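Local coordinates for protein GDP-L-fucose synthase (Campylobacter jejuni subsp. jejuni serotype O:2, PDB 7M13) that binds NADPH and probably acts as the reductase in the synthesis of GDP-D-glycero-L-gluco-heptose for the capsular polysaccharide, at residues L106-N118 and Q130-K144. Residues are numbered along the deposited sequence; the frame is centred on the assembly and turned at random. Where two conformers were deposited one is given.
With NAP (NADP nicotinamide-adenine-dinucleotide phosphate), chain E.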
loop_
_atom_site.group_PDB
_atom_site.type_symbol
_atom_site.label_atom_id
_atom_site.label_comp_id
_atom_site.label_asym_id
_atom_site.label_seq_id
_atom_site.Cartn_x
_atom_site.Cartn_y
_atom_site.Cartn_z
ATOM N N LEU B 106 -19.862 -2.193 -2.379
ATOM C CA LEU B 106 -19.173 -1.084 -1.710
ATOM C C LEU B 106 -18.589 -0.177 -2.775
ATOM O O LEU B 106 -18.099 -0.696 -3.781
ATOM C CB LEU B 106 -18.068 -1.677 -0.821
ATOM C CG LEU B 106 -17.181 -0.692 -0.044
ATOM C CD1 LEU B 106 -16.740 -1.318 1.280
ATOM C CD2 LEU B 106 -15.967 -0.284 -0.858
ATOM N N VAL B 107 -18.663 1.123 -2.530
ATOM C CA VAL B 107 -17.969 2.134 -3.361
ATOM C C VAL B 107 -16.977 2.870 -2.487
ATOM O O VAL B 107 -17.325 3.316 -1.394
ATOM C CB VAL B 107 -18.954 3.103 -4.011
ATOM C CG1 VAL B 107 -18.218 4.295 -4.625
ATOM C CG2 VAL B 107 -19.801 2.387 -5.036
ATOM N N PHE B 108 -15.727 2.903 -2.915
ATOM C CA PHE B 108 -14.616 3.598 -2.256
ATOM C C PHE B 108 -14.200 4.754 -3.156
ATOM O O PHE B 108 -14.226 4.621 -4.383
ATOM C CB PHE B 108 -13.443 2.636 -2.044
ATOM C CG PHE B 108 -12.154 3.268 -1.590
ATOM C CD1 PHE B 108 -12.104 3.971 -0.397
ATOM C CD2 PHE B 108 -10.985 3.071 -2.297
ATOM C CE1 PHE B 108 -10.926 4.546 0.040
ATOM C CE2 PHE B 108 -9.811 3.658 -1.867
ATOM C CZ PHE B 108 -9.797 4.401 -0.711
ATOM N N PHE B 109 -13.695 5.830 -2.598
ATOM C CA PHE B 109 -13.239 7.005 -3.382
ATOM C C PHE B 109 -11.726 7.119 -3.300
ATOM O O PHE B 109 -11.131 7.173 -2.182
ATOM C CB PHE B 109 -13.921 8.270 -2.907
ATOM C CG PHE B 109 -15.409 8.210 -3.098
ATOM C CD1 PHE B 109 -15.972 8.513 -4.330
ATOM C CD2 PHE B 109 -16.220 7.696 -2.103
ATOM C CE1 PHE B 109 -17.342 8.413 -4.510
ATOM C CE2 PHE B 109 -17.589 7.597 -2.298
ATOM C CZ PHE B 109 -18.140 7.932 -3.512
ATOM N N GLY B 110 -11.072 7.151 -4.462
ATOM C CA GLY B 110 -9.652 7.446 -4.572
ATOM C C GLY B 110 -9.403 8.897 -4.934
ATOM O O GLY B 110 -10.366 9.634 -5.226
ATOM N N SER B 111 -8.139 9.273 -4.949
ATOM C CA SER B 111 -7.654 10.629 -5.253
ATOM C C SER B 111 -6.691 10.539 -6.421
ATOM O O SER B 111 -5.932 9.558 -6.496
ATOM C CB SER B 111 -6.985 11.237 -4.024
ATOM O OG SER B 111 -6.164 12.323 -4.384
ATOM N N GLY B 112 -6.643 11.576 -7.237
ATOM C CA GLY B 112 -5.629 11.711 -8.290
ATOM C C GLY B 112 -4.222 11.674 -7.736
ATOM O O GLY B 112 -3.297 11.482 -8.503
ATOM N N TYR B 113 -4.018 11.885 -6.431
ATOM C CA TYR B 113 -2.665 11.767 -5.844
ATOM C C TYR B 113 -2.201 10.315 -5.912
ATOM O O TYR B 113 -0.992 10.083 -5.660
ATOM C CB TYR B 113 -2.627 12.267 -4.403
ATOM C CG TYR B 113 -2.670 13.770 -4.252
ATOM C CD1 TYR B 113 -1.751 14.592 -4.884
ATOM C CD2 TYR B 113 -3.603 14.356 -3.427
ATOM C CE1 TYR B 113 -1.766 15.967 -4.710
ATOM C CE2 TYR B 113 -3.638 15.730 -3.246
ATOM C CZ TYR B 113 -2.728 16.534 -3.901
ATOM O OH TYR B 113 -2.766 17.880 -3.702
ATOM N N MET B 114 -3.061 9.410 -6.393
ATOM C CA MET B 114 -2.691 7.976 -6.548
ATOM C C MET B 114 -1.985 7.768 -7.897
ATOM O O MET B 114 -1.549 6.631 -8.165
ATOM C CB MET B 114 -3.933 7.081 -6.483
ATOM C CG MET B 114 -4.503 6.740 -7.847
ATOM S SD MET B 114 -6.037 5.783 -7.743
ATOM C CE MET B 114 -6.705 6.400 -6.198
ATOM N N TYR B 115 -1.883 8.829 -8.708
ATOM C CA TYR B 115 -1.241 8.793 -10.025
ATOM C C TYR B 115 0.127 9.448 -9.979
ATOM O O TYR B 115 0.354 10.395 -9.221
ATOM C CB TYR B 115 -2.137 9.431 -11.087
ATOM C CG TYR B 115 -3.342 8.613 -11.436
ATOM C CD1 TYR B 115 -3.269 7.337 -11.979
ATOM C CD2 TYR B 115 -4.608 9.148 -11.238
ATOM C CE1 TYR B 115 -4.408 6.624 -12.321
ATOM C CE2 TYR B 115 -5.750 8.450 -11.583
ATOM C CZ TYR B 115 -5.651 7.176 -12.106
ATOM O OH TYR B 115 -6.769 6.484 -12.441
ATOM N N PRO B 116 1.044 9.022 -10.869
ATOM C CA PRO B 116 2.382 9.606 -10.933
ATOM C C PRO B 116 2.317 11.123 -11.146
ATOM O O PRO B 116 1.503 11.570 -11.940
ATOM C CB PRO B 116 3.048 8.933 -12.129
ATOM C CG PRO B 116 2.315 7.600 -12.267
ATOM C CD PRO B 116 0.885 7.928 -11.848
ATOM N N GLU B 117 3.189 11.875 -10.470
ATOM C CA GLU B 117 3.236 13.353 -10.578
ATOM C C GLU B 117 3.378 13.742 -12.062
ATOM O O GLU B 117 2.695 14.664 -12.497
ATOM C CB GLU B 117 4.427 13.842 -9.749
ATOM C CG GLU B 117 4.642 15.340 -9.820
ATOM C CD GLU B 117 5.632 15.845 -8.786
ATOM O OE1 GLU B 117 6.539 15.087 -8.425
ATOM O OE2 GLU B 117 5.486 16.996 -8.369
ATOM N N ASN B 118 4.196 13.020 -12.798
ATOM C CA ASN B 118 4.562 13.448 -14.175
ATOM C C ASN B 118 3.803 12.616 -15.209
ATOM O O ASN B 118 4.154 12.702 -16.412
ATOM C CB ASN B 118 6.073 13.385 -14.371
ATOM C CG ASN B 118 6.810 14.438 -13.569
ATOM O OD1 ASN B 118 6.363 15.577 -13.460
ATOM N ND2 ASN B 118 7.918 14.050 -12.962
ATOM N N GLN B 130 3.006 4.134 -12.909
ATOM C CA GLN B 130 3.924 4.554 -14.010
ATOM C C GLN B 130 4.748 5.781 -13.580
ATOM O O GLN B 130 4.802 6.827 -14.316
ATOM C CB GLN B 130 3.114 4.797 -15.285
ATOM C CG GLN B 130 2.212 3.641 -15.667
ATOM C CD GLN B 130 2.971 2.355 -15.767
ATOM O OE1 GLN B 130 3.994 2.287 -16.445
ATOM N NE2 GLN B 130 2.483 1.336 -15.075
ATOM N N GLY B 131 5.382 5.713 -12.403
ATOM C CA GLY B 131 6.340 6.726 -11.961
ATOM C C GLY B 131 6.061 7.219 -10.554
ATOM O O GLY B 131 4.991 6.882 -9.994
ATOM N N ASP B 132 6.954 8.067 -10.059
ATOM C CA ASP B 132 6.778 8.395 -8.620
ATOM C C ASP B 132 5.666 9.439 -8.426
ATOM O O ASP B 132 5.215 10.145 -9.303
ATOM C CB ASP B 132 8.058 8.666 -7.819
ATOM C CG ASP B 132 8.038 8.085 -6.391
ATOM O OD1 ASP B 132 9.063 7.723 -5.944
ATOM O OD2 ASP B 132 6.963 7.975 -5.788
ATOM N N LEU B 133 5.174 9.382 -7.210
ATOM C CA LEU B 133 4.082 10.229 -6.744
ATOM C C LEU B 133 4.666 11.593 -6.356
ATOM O O LEU B 133 5.881 11.660 -6.083
ATOM C CB LEU B 133 3.433 9.551 -5.532
ATOM C CG LEU B 133 2.876 8.138 -5.723
ATOM C CD1 LEU B 133 2.287 7.681 -4.399
ATOM C CD2 LEU B 133 1.825 8.091 -6.826
ATOM N N GLU B 134 3.808 12.589 -6.302
ATOM C CA GLU B 134 4.126 13.957 -5.790
ATOM C C GLU B 134 4.585 13.828 -4.338
ATOM O O GLU B 134 3.967 13.080 -3.553
ATOM C CB GLU B 134 2.905 14.867 -5.885
ATOM C CG GLU B 134 3.245 16.327 -5.634
ATOM C CD GLU B 134 3.097 16.742 -4.178
ATOM O OE1 GLU B 134 3.944 17.554 -3.701
ATOM O OE2 GLU B 134 2.130 16.252 -3.511
ATOM N N TYR B 135 5.645 14.530 -3.969
ATOM C CA TYR B 135 6.306 14.345 -2.664
ATOM C C TYR B 135 5.359 14.631 -1.486
ATOM O O TYR B 135 5.279 13.835 -0.517
ATOM C CB TYR B 135 7.535 15.237 -2.579
ATOM C CG TYR B 135 8.286 14.937 -1.328
ATOM C CD1 TYR B 135 9.163 13.876 -1.310
ATOM C CD2 TYR B 135 8.038 15.622 -0.154
ATOM C CE1 TYR B 135 9.816 13.508 -0.154
ATOM C CE2 TYR B 135 8.691 15.271 1.025
ATOM C CZ TYR B 135 9.590 14.217 1.001
ATOM O OH TYR B 135 10.293 13.813 2.088
ATOM N N GLY B 136 4.657 15.758 -1.489
ATOM C CA GLY B 136 3.824 16.131 -0.343
ATOM C C GLY B 136 2.729 15.110 -0.081
ATOM O O GLY B 136 2.414 14.819 1.108
ATOM N N ALA B 137 2.175 14.533 -1.132
ATOM C CA ALA B 137 1.023 13.614 -1.011
ATOM C C ALA B 137 1.499 12.171 -1.173
ATOM O O ALA B 137 0.680 11.282 -1.419
ATOM C CB ALA B 137 -0.040 13.984 -2.012
ATOM N N TYR B 138 2.788 11.919 -1.009
ATOM C CA TYR B 138 3.365 10.580 -1.303
ATOM C C TYR B 138 2.699 9.505 -0.445
ATOM O O TYR B 138 2.303 8.423 -0.937
ATOM C CB TYR B 138 4.864 10.664 -1.023
ATOM C CG TYR B 138 5.694 9.415 -1.202
ATOM C CD1 TYR B 138 6.056 8.927 -2.456
ATOM C CD2 TYR B 138 6.154 8.725 -0.089
ATOM C CE1 TYR B 138 6.873 7.811 -2.594
ATOM C CE2 TYR B 138 6.989 7.626 -0.215
ATOM C CZ TYR B 138 7.337 7.162 -1.465
ATOM O OH TYR B 138 8.163 6.074 -1.564
ATOM N N SER B 139 2.641 9.724 0.853
ATOM C CA SER B 139 2.096 8.717 1.781
ATOM C C SER B 139 0.581 8.602 1.651
ATOM O O SER B 139 0.044 7.477 1.721
ATOM C CB SER B 139 2.566 8.960 3.165
ATOM O OG SER B 139 1.989 10.122 3.722
ATOM N N PHE B 140 -0.106 9.703 1.415
ATOM C CA PHE B 140 -1.569 9.701 1.190
ATOM C C PHE B 140 -1.887 8.961 -0.106
ATOM O O PHE B 140 -2.779 8.096 -0.118
ATOM C CB PHE B 140 -2.036 11.149 1.145
ATOM C CG PHE B 140 -3.496 11.304 0.845
ATOM C CD1 PHE B 140 -4.446 11.262 1.842
ATOM C CD2 PHE B 140 -3.909 11.519 -0.452
ATOM C CE1 PHE B 140 -5.791 11.413 1.539
ATOM C CE2 PHE B 140 -5.249 11.683 -0.739
ATOM C CZ PHE B 140 -6.178 11.618 0.249
ATOM N N GLY B 141 -1.162 9.272 -1.180
ATOM C CA GLY B 141 -1.373 8.597 -2.474
ATOM C C GLY B 141 -1.118 7.113 -2.339
ATOM O O GLY B 141 -1.858 6.326 -2.925
ATOM N N ALA B 142 -0.072 6.717 -1.613
ATOM C CA ALA B 142 0.223 5.282 -1.400
ATOM C C ALA B 142 -0.958 4.642 -0.673
ATOM O O ALA B 142 -1.343 3.505 -1.036
ATOM C CB ALA B 142 1.530 5.099 -0.674
ATOM N N ALA B 143 -1.523 5.299 0.347
ATOM C CA ALA B 143 -2.692 4.724 1.050
ATOM C C ALA B 143 -3.855 4.567 0.068
ATOM O O ALA B 143 -4.498 3.478 0.042
ATOM C CB ALA B 143 -3.051 5.595 2.219
ATOM N N LYS B 144 -4.059 5.528 -0.817
ATOM C CA LYS B 144 -5.183 5.449 -1.791
ATOM C C LYS B 144 -4.942 4.325 -2.814
ATOM O O LYS B 144 -5.875 3.623 -3.140
ATOM C CB LYS B 144 -5.399 6.787 -2.476
ATOM C CG LYS B 144 -6.042 7.833 -1.573
ATOM C CD LYS B 144 -7.428 7.449 -1.099
ATOM C CE LYS B 144 -8.206 8.651 -0.622
ATOM N NZ LYS B 144 -9.523 8.268 -0.074
HETATM P PA NAP E . -14.238 15.153 4.092
HETATM O O1A NAP E . -12.823 15.499 4.451
HETATM O O2A NAP E . -15.174 16.300 3.799
HETATM O O5B NAP E . -14.936 14.299 5.209
HETATM C C5B NAP E . -14.288 13.156 5.766
HETATM C C4B NAP E . -15.185 12.636 6.844
HETATM O O4B NAP E . -14.582 11.420 7.348
HETATM C C3B NAP E . -15.359 13.581 8.051
HETATM O O3B NAP E . -16.745 13.793 8.295
HETATM C C2B NAP E . -14.629 12.860 9.178
HETATM O O2B NAP E . -15.251 13.008 10.455
HETATM C C1B NAP E . -14.752 11.401 8.750
HETATM N N9A NAP E . -13.719 10.584 9.350
HETATM C C8A NAP E . -12.370 10.701 9.215
HETATM N N7A NAP E . -11.685 9.885 9.979
HETATM C C5A NAP E . -12.651 9.189 10.674
HETATM C C6A NAP E . -12.561 8.187 11.656
HETATM N N6A NAP E . -11.409 7.725 12.154
HETATM N N1A NAP E . -13.727 7.715 12.152
HETATM C C2A NAP E . -14.882 8.201 11.677
HETATM N N3A NAP E . -15.082 9.150 10.761
HETATM C C4A NAP E . -13.911 9.611 10.303
HETATM O O3 NAP E . -14.213 14.167 2.835
HETATM P PN NAP E . -14.565 14.488 1.325
HETATM O O1N NAP E . -13.833 15.711 0.929
HETATM O O2N NAP E . -16.036 14.435 1.209
HETATM O O5D NAP E . -13.908 13.212 0.596
HETATM C C5D NAP E . -14.670 12.053 0.346
HETATM C C4D NAP E . -13.791 11.074 -0.379
HETATM O O4D NAP E . -13.400 11.624 -1.667
HETATM C C3D NAP E . -12.489 10.710 0.350
HETATM O O3D NAP E . -12.139 9.340 0.111
HETATM C C2D NAP E . -11.515 11.656 -0.293
HETATM O O2D NAP E . -10.154 11.263 -0.145
HETATM C C1D NAP E . -11.976 11.639 -1.736
HETATM N N1N NAP E . -11.487 12.830 -2.465
HETATM C C2N NAP E . -11.852 14.097 -2.102
HETATM C C3N NAP E . -11.322 15.173 -2.728
HETATM C C7N NAP E . -11.672 16.573 -2.366
HETATM O O7N NAP E . -11.278 17.501 -3.102
HETATM N N7N NAP E . -12.404 16.768 -1.272
HETATM C C4N NAP E . -10.408 14.991 -3.837
HETATM C C5N NAP E . -10.098 13.625 -4.196
HETATM C C6N NAP E . -10.561 12.641 -3.489
HETATM P P2B NAP E . -15.035 14.361 11.316
HETATM O O1X NAP E . -15.923 15.363 10.633
HETATM O O2X NAP E . -13.611 14.701 11.347
HETATM O O3X NAP E . -15.530 13.972 12.722
HETATM O O HOH W 1 0.964 11.902 -6.962
HETATM O O HOH W 2 7.203 15.970 -5.981
HETATM O O HOH W 3 5.987 11.020 -11.835
#
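Lys144 NZ donates to the backbone oxygen Phe109 O at 2.9 Å, arriving 19° out of the carbonyl plane. The same Lys144 NZ also donates to both hydroxyls of the NADP nicotinamide ribose, NAP O3D at 2.8 Å and NAP O2D at 3.1 Å. Its chain bends at chi2 (-62°) and then runs extended past the Phe108 ring, where Lys144 CD lies 3.9 Å from Phe108 CZ. Ser111 CB meets the edge of the Phe140 ring at CE2 and also approaches nicotinamide C6N. Ser111 OG, turned anti to its own nitrogen (chi1 162°), accepts from Tyr113 N in an ST turn. Just beyond, Ala137 CB sits over one face of the Tyr113 ring, 3.6 Å from its centroid, a CH-pi contact at the helix N-cap. Gly141 lets the backbones close in, Met114 CA to Gly141 CA 4.3 Å; a CB here would run into Tyr113 O. Farther out, Glu117 N donates to Asp132 O at 2.9 Å, and a water links Tyr113 O and Tyr115 O to Glu134 N. In this Rossmann-fold reductase three bonds fix Lys144 NZ at the ribose, while Phe140 stands where the YxxxK motif usually has tyrosine; its phenyl ring cannot itself transfer a proton.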